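PDB 3GF6: DUF3845 domain-containing protein from Bacteroides thetaiotaomicron VPI-5482, which is a putative lipoprotein of unknown function with an all-beta fold, built largely from two antiparallel sheets. Local coordinates for residues 29-41 / 64-78. Numbering follows the deposited sequence. Where two conformers were deposited one is given.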
loop_
_atom_site.group_PDB
_atom_site.type_symbol
_atom_site.label_atom_id
_atom_site.label_comp_id
_atom_site.label_asym_id
_atom_site.label_seq_id
_atom_site.Cartn_x
_atom_site.Cartn_y
_atom_site.Cartn_z
ATOM N N VAL A 29 17.175 -0.527 -16.921
ATOM C CA VAL A 29 16.107 0.163 -17.653
ATOM C C VAL A 29 14.996 0.534 -16.688
ATOM O O VAL A 29 14.460 -0.338 -15.961
ATOM C CB VAL A 29 15.544 -0.718 -18.799
ATOM C CG1 VAL A 29 14.357 -0.027 -19.516
ATOM C CG2 VAL A 29 16.667 -1.058 -19.772
ATOM N N LEU A 30 14.651 1.818 -16.662
ATOM C CA LEU A 30 13.503 2.283 -15.901
ATOM C C LEU A 30 12.254 1.897 -16.655
ATOM O O LEU A 30 12.069 2.342 -17.779
ATOM C CB LEU A 30 13.517 3.813 -15.704
ATOM C CG LEU A 30 12.362 4.433 -14.893
ATOM C CD1 LEU A 30 12.509 4.169 -13.421
ATOM C CD2 LEU A 30 12.266 5.969 -15.147
ATOM N N VAL A 31 11.402 1.062 -16.057
ATOM C CA VAL A 31 10.202 0.594 -16.758
ATOM C C VAL A 31 8.933 1.200 -16.199
ATOM O O VAL A 31 7.901 1.176 -16.845
ATOM C CB VAL A 31 10.107 -0.949 -16.830
ATOM C CG1 VAL A 31 11.238 -1.496 -17.792
ATOM C CG2 VAL A 31 10.136 -1.636 -15.469
ATOM N N ALA A 32 9.007 1.746 -15.006
ATOM C CA ALA A 32 7.872 2.490 -14.445
ATOM C C ALA A 32 8.409 3.500 -13.412
ATOM O O ALA A 32 9.389 3.232 -12.665
ATOM C CB ALA A 32 6.799 1.555 -13.817
ATOM N N ARG A 33 7.782 4.660 -13.425
ATOM C CA ARG A 33 8.063 5.736 -12.480
ATOM C C ARG A 33 6.855 6.635 -12.371
ATOM O O ARG A 33 6.290 7.093 -13.389
ATOM C CB ARG A 33 9.292 6.548 -12.913
ATOM C CG ARG A 33 9.493 7.876 -12.131
ATOM C CD ARG A 33 10.863 8.499 -12.393
ATOM N NE ARG A 33 10.963 9.747 -11.648
ATOM C CZ ARG A 33 10.886 10.969 -12.163
ATOM N NH1 ARG A 33 10.746 11.161 -13.469
ATOM N NH2 ARG A 33 10.965 12.015 -11.352
ATOM N N SER A 34 6.446 6.850 -11.121
ATOM C CA SER A 34 5.429 7.833 -10.774
ATOM C C SER A 34 5.940 8.714 -9.637
ATOM O O SER A 34 6.730 8.275 -8.795
ATOM C CB SER A 34 4.104 7.161 -10.382
ATOM O OG SER A 34 4.227 6.392 -9.192
ATOM N N PHE A 35 5.458 9.951 -9.600
ATOM C CA PHE A 35 5.866 10.919 -8.608
ATOM C C PHE A 35 4.805 12.013 -8.487
ATOM O O PHE A 35 3.713 11.917 -9.072
ATOM C CB PHE A 35 7.255 11.485 -8.938
ATOM C CG PHE A 35 7.335 12.187 -10.252
ATOM C CD1 PHE A 35 7.544 11.459 -11.418
ATOM C CD2 PHE A 35 7.231 13.572 -10.327
ATOM C CE1 PHE A 35 7.620 12.127 -12.672
ATOM C CE2 PHE A 35 7.324 14.233 -11.560
ATOM C CZ PHE A 35 7.523 13.502 -12.727
ATOM N N ASN A 36 5.126 13.045 -7.720
ATOM C CA ASN A 36 4.148 14.092 -7.425
ATOM C C ASN A 36 4.808 15.461 -7.428
ATOM O O ASN A 36 5.994 15.588 -7.115
ATOM C CB ASN A 36 3.531 13.865 -6.051
ATOM C CG ASN A 36 2.718 12.571 -5.943
ATOM O OD1 ASN A 36 1.530 12.497 -6.341
ATOM N ND2 ASN A 36 3.327 11.579 -5.342
ATOM N N GLU A 37 4.013 16.482 -7.753
ATOM C CA GLU A 37 4.439 17.878 -7.708
ATOM C C GLU A 37 3.812 18.627 -6.554
ATOM O O GLU A 37 4.239 19.720 -6.216
ATOM C CB GLU A 37 4.107 18.585 -9.021
ATOM C CG GLU A 37 4.882 18.020 -10.233
ATOM C CD GLU A 37 4.483 18.681 -11.547
ATOM O OE1 GLU A 37 3.893 19.769 -11.501
ATOM O OE2 GLU A 37 4.738 18.103 -12.606
ATOM N N GLU A 38 2.782 18.054 -5.966
ATOM C CA GLU A 38 2.154 18.626 -4.791
ATOM C C GLU A 38 1.497 17.515 -3.987
ATOM O O GLU A 38 1.333 16.370 -4.465
ATOM C CB GLU A 38 1.114 19.653 -5.201
ATOM C CG GLU A 38 -0.010 19.108 -5.980
ATOM C CD GLU A 38 -0.974 20.205 -6.486
ATOM O OE1 GLU A 38 -0.735 21.385 -6.200
ATOM O OE2 GLU A 38 -1.966 19.872 -7.171
ATOM N N ASP A 39 1.161 17.851 -2.749
ATOM C CA ASP A 39 0.436 16.906 -1.897
ATOM C C ASP A 39 -0.979 16.715 -2.443
ATOM O O ASP A 39 -1.571 17.615 -3.068
ATOM C CB ASP A 39 0.224 17.447 -0.479
ATOM C CG ASP A 39 1.507 17.770 0.272
ATOM O OD1 ASP A 39 2.634 17.406 -0.100
ATOM O OD2 ASP A 39 1.340 18.455 1.298
ATOM N N TYR A 40 -1.581 15.583 -2.132
ATOM C CA TYR A 40 -3.042 15.435 -2.394
ATOM C C TYR A 40 -3.718 14.630 -1.295
ATOM O O TYR A 40 -3.039 13.962 -0.513
ATOM C CB TYR A 40 -3.297 14.852 -3.776
ATOM C CG TYR A 40 -3.017 13.376 -3.933
ATOM C CD1 TYR A 40 -4.002 12.436 -3.645
ATOM C CD2 TYR A 40 -1.772 12.918 -4.360
ATOM C CE1 TYR A 40 -3.774 11.100 -3.783
ATOM C CE2 TYR A 40 -1.535 11.584 -4.514
ATOM C CZ TYR A 40 -2.540 10.660 -4.196
ATOM O OH TYR A 40 -2.324 9.309 -4.350
ATOM N N VAL A 41 -5.041 14.726 -1.214
ATOM C CA VAL A 41 -5.727 14.038 -0.135
ATOM C C VAL A 41 -6.873 13.173 -0.666
ATOM O O VAL A 41 -7.797 13.693 -1.306
ATOM C CB VAL A 41 -6.242 15.044 0.885
ATOM C CG1 VAL A 41 -7.015 14.341 2.014
ATOM C CG2 VAL A 41 -5.058 15.883 1.479
ATOM N N LYS A 64 -1.041 5.290 -5.330
ATOM C CA LYS A 64 -0.752 5.878 -6.630
ATOM C C LYS A 64 -0.111 7.256 -6.454
ATOM O O LYS A 64 -0.316 7.900 -5.431
ATOM C CB LYS A 64 -2.044 6.022 -7.459
ATOM C CG LYS A 64 -2.728 4.695 -7.738
ATOM C CD LYS A 64 -3.964 4.852 -8.637
ATOM C CE LYS A 64 -4.644 3.495 -8.729
ATOM N NZ LYS A 64 -5.817 3.496 -9.615
ATOM N N ASN A 65 0.622 7.703 -7.484
ATOM C CA ASN A 65 1.185 9.048 -7.562
ATOM C C ASN A 65 0.697 9.704 -8.852
ATOM O O ASN A 65 0.540 8.998 -9.854
ATOM C CB ASN A 65 2.719 9.038 -7.485
ATOM C CG ASN A 65 3.226 8.338 -6.229
ATOM O OD1 ASN A 65 2.900 8.755 -5.139
ATOM N ND2 ASN A 65 4.034 7.267 -6.388
ATOM N N GLN A 66 0.482 11.026 -8.833
ATOM C CA GLN A 66 -0.307 11.677 -9.897
ATOM C C GLN A 66 0.441 11.856 -11.221
ATOM O O GLN A 66 -0.215 11.953 -12.261
ATOM C CB GLN A 66 -0.890 13.010 -9.450
ATOM C CG GLN A 66 -1.952 12.903 -8.325
ATOM C CD GLN A 66 -2.815 14.141 -8.232
ATOM O OE1 GLN A 66 -2.540 15.055 -7.446
ATOM N NE2 GLN A 66 -3.847 14.196 -9.060
ATOM N N GLN A 67 1.763 11.991 -11.188
ATOM C CA GLN A 67 2.579 12.182 -12.408
ATOM C C GLN A 67 3.232 10.902 -12.835
ATOM O O GLN A 67 3.740 10.130 -11.996
ATOM C CB GLN A 67 3.699 13.223 -12.181
ATOM C CG GLN A 67 3.250 14.556 -11.589
ATOM C CD GLN A 67 2.134 15.199 -12.330
ATOM O OE1 GLN A 67 1.168 15.692 -11.720
ATOM N NE2 GLN A 67 2.241 15.216 -13.644
ATOM N N LYS A 68 3.287 10.690 -14.161
ATOM C CA LYS A 68 4.007 9.563 -14.765
ATOM C C LYS A 68 5.218 10.164 -15.428
ATOM O O LYS A 68 5.116 11.202 -16.094
ATOM C CB LYS A 68 3.177 8.868 -15.849
ATOM C CG LYS A 68 3.771 7.573 -16.365
ATOM C CD LYS A 68 3.073 7.036 -17.584
ATOM C CE LYS A 68 3.309 7.893 -18.860
ATOM N NZ LYS A 68 3.002 7.123 -20.121
ATOM N N ASP A 69 6.352 9.501 -15.282
ATOM C CA ASP A 69 7.506 9.818 -16.116
ATOM C C ASP A 69 7.075 9.605 -17.577
ATOM O O ASP A 69 6.597 8.548 -17.942
ATOM C CB ASP A 69 8.693 8.940 -15.723
ATOM C CG ASP A 69 9.978 9.274 -16.469
ATOM O OD1 ASP A 69 10.025 9.062 -17.681
ATOM O OD2 ASP A 69 10.987 9.699 -15.821
ATOM N N GLN A 70 7.268 10.627 -18.411
ATOM C CA GLN A 70 6.747 10.578 -19.771
ATOM C C GLN A 70 7.483 9.600 -20.679
ATOM O O GLN A 70 7.052 9.359 -21.821
ATOM C CB GLN A 70 6.688 11.975 -20.374
ATOM C CG GLN A 70 5.697 12.889 -19.649
ATOM C CD GLN A 70 4.305 12.329 -19.670
ATOM O OE1 GLN A 70 3.757 11.877 -18.639
ATOM N NE2 GLN A 70 3.732 12.278 -20.865
ATOM N N ASN A 71 8.564 9.012 -20.204
ATOM C CA ASN A 71 9.301 8.047 -21.016
ATOM C C ASN A 71 8.982 6.560 -20.724
ATOM O O ASN A 71 9.648 5.643 -21.270
ATOM C CB ASN A 71 10.778 8.281 -20.822
ATOM C CG ASN A 71 11.151 9.739 -20.989
ATOM O OD1 ASN A 71 10.927 10.328 -22.044
ATOM N ND2 ASN A 71 11.660 10.341 -19.936
ATOM N N VAL A 72 8.014 6.310 -19.849
ATOM C CA VAL A 72 7.601 4.951 -19.521
ATOM C C VAL A 72 6.143 4.709 -19.927
ATOM O O VAL A 72 5.347 5.651 -20.061
ATOM C CB VAL A 72 7.750 4.643 -18.019
ATOM C CG1 VAL A 72 9.206 4.934 -17.525
ATOM C CG2 VAL A 72 6.702 5.399 -17.188
ATOM N N ALA A 73 5.787 3.430 -20.072
ATOM C CA ALA A 73 4.411 3.040 -20.355
ATOM C C ALA A 73 3.476 3.436 -19.211
ATOM O O ALA A 73 3.879 3.434 -18.058
ATOM C CB ALA A 73 4.319 1.516 -20.546
ATOM N N ASP A 74 2.221 3.720 -19.536
ATOM C CA ASP A 74 1.196 3.853 -18.509
ATOM C C ASP A 74 1.169 2.645 -17.602
ATOM O O ASP A 74 1.350 1.519 -18.057
ATOM C CB ASP A 74 -0.185 3.979 -19.133
ATOM C CG ASP A 74 -0.402 5.305 -19.843
ATOM O OD1 ASP A 74 0.466 6.217 -19.779
ATOM O OD2 ASP A 74 -1.492 5.415 -20.449
ATOM N N PHE A 75 0.935 2.879 -16.316
ATOM C CA PHE A 75 0.797 1.774 -15.356
ATOM C C PHE A 75 -0.167 2.170 -14.272
ATOM O O PHE A 75 -0.450 3.359 -14.087
ATOM C CB PHE A 75 2.155 1.278 -14.818
ATOM C CG PHE A 75 2.902 2.248 -13.893
ATOM C CD1 PHE A 75 3.481 3.416 -14.380
ATOM C CD2 PHE A 75 3.071 1.952 -12.537
ATOM C CE1 PHE A 75 4.204 4.265 -13.525
ATOM C CE2 PHE A 75 3.759 2.809 -11.672
ATOM C CZ PHE A 75 4.317 3.971 -12.171
ATOM N N ASN A 76 -0.633 1.186 -13.505
ATOM C CA ASN A 76 -1.678 1.430 -12.506
ATOM C C ASN A 76 -1.258 2.244 -11.325
ATOM O O ASN A 76 -2.101 2.678 -10.575
ATOM C CB ASN A 76 -2.258 0.116 -11.988
ATOM C CG ASN A 76 -2.930 -0.709 -13.083
ATOM O OD1 ASN A 76 -3.406 -0.176 -14.103
ATOM N ND2 ASN A 76 -2.997 -2.026 -12.861
ATOM N N GLY A 77 0.035 2.475 -11.138
ATOM C CA GLY A 77 0.504 3.318 -10.078
ATOM C C GLY A 77 0.406 4.806 -10.345
ATOM O O GLY A 77 0.863 5.595 -9.534
ATOM N N VAL A 78 -0.156 5.179 -11.497
ATOM C CA VAL A 78 -0.370 6.583 -11.851
ATOM C C VAL A 78 -1.809 6.968 -11.611
ATOM O O VAL A 78 -2.732 6.345 -12.143
ATOM C CB VAL A 78 -0.003 6.850 -13.325
ATOM C CG1 VAL A 78 -0.268 8.355 -13.704
ATOM C CG2 VAL A 78 1.437 6.428 -13.589
HETATM O O HOH W 1 12.397 4.626 -19.437
HETATM O O HOH W 2 5.041 1.338 -16.831
HETATM O O HOH W 3 7.713 1.170 -19.546
HETATM O O HOH W 4 1.201 16.114 -8.628
HETATM O O HOH W 5 -3.250 17.436 -6.360
#
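Leu-30 lays CD2 against CG1 of Val-72, and Ala-32 puts its CB over the centre of the Phe-75 ring, 3.6 Å from the centroid and 4° off the normal, a CH-pi contact. Arg-33, its chain extended from CG to NE, reaches Asp-69 at the edge of its guanidinium: NH1 donates to OD2 at 2.8 Å, a salt bridge. Ser-34 OG accepts from Asn-65 ND2 (2.9 Å, 164°). The Phe-35 ring is sandwiched between the Arg-33 guanidinium and CB of Gln-67, which sits 3.8 Å from the ring centroid on the opposite face. Backbone bonds pair Phe-35 with Gln-67 in both directions, and Gln-66 and Gln-67 both face Phe-35, a classic beta bulge. Asn-36 gives ND2 to Asn-65 OD1 at 2.9 Å from above the carbonyl plane, the amides of Asn-36 and Asn-65 turned 86° apart, and takes Gln-66 N on OD1 at 3.1 Å; its ND2 also meets Ser-213 O of strand 203-219. A leucine here would probably leave Gln-66 N and Asn-65 OD1 without these mates. Tyr-40 OH donates to Lys-64 O at 2.7 Å. Buried side-chain amides and hydroxyls thus join Ser-34, Asn-36 and Tyr-40 to residues 64-66 beside the short strand pairing, while a charged pair clasps the more exposed turn 69-72.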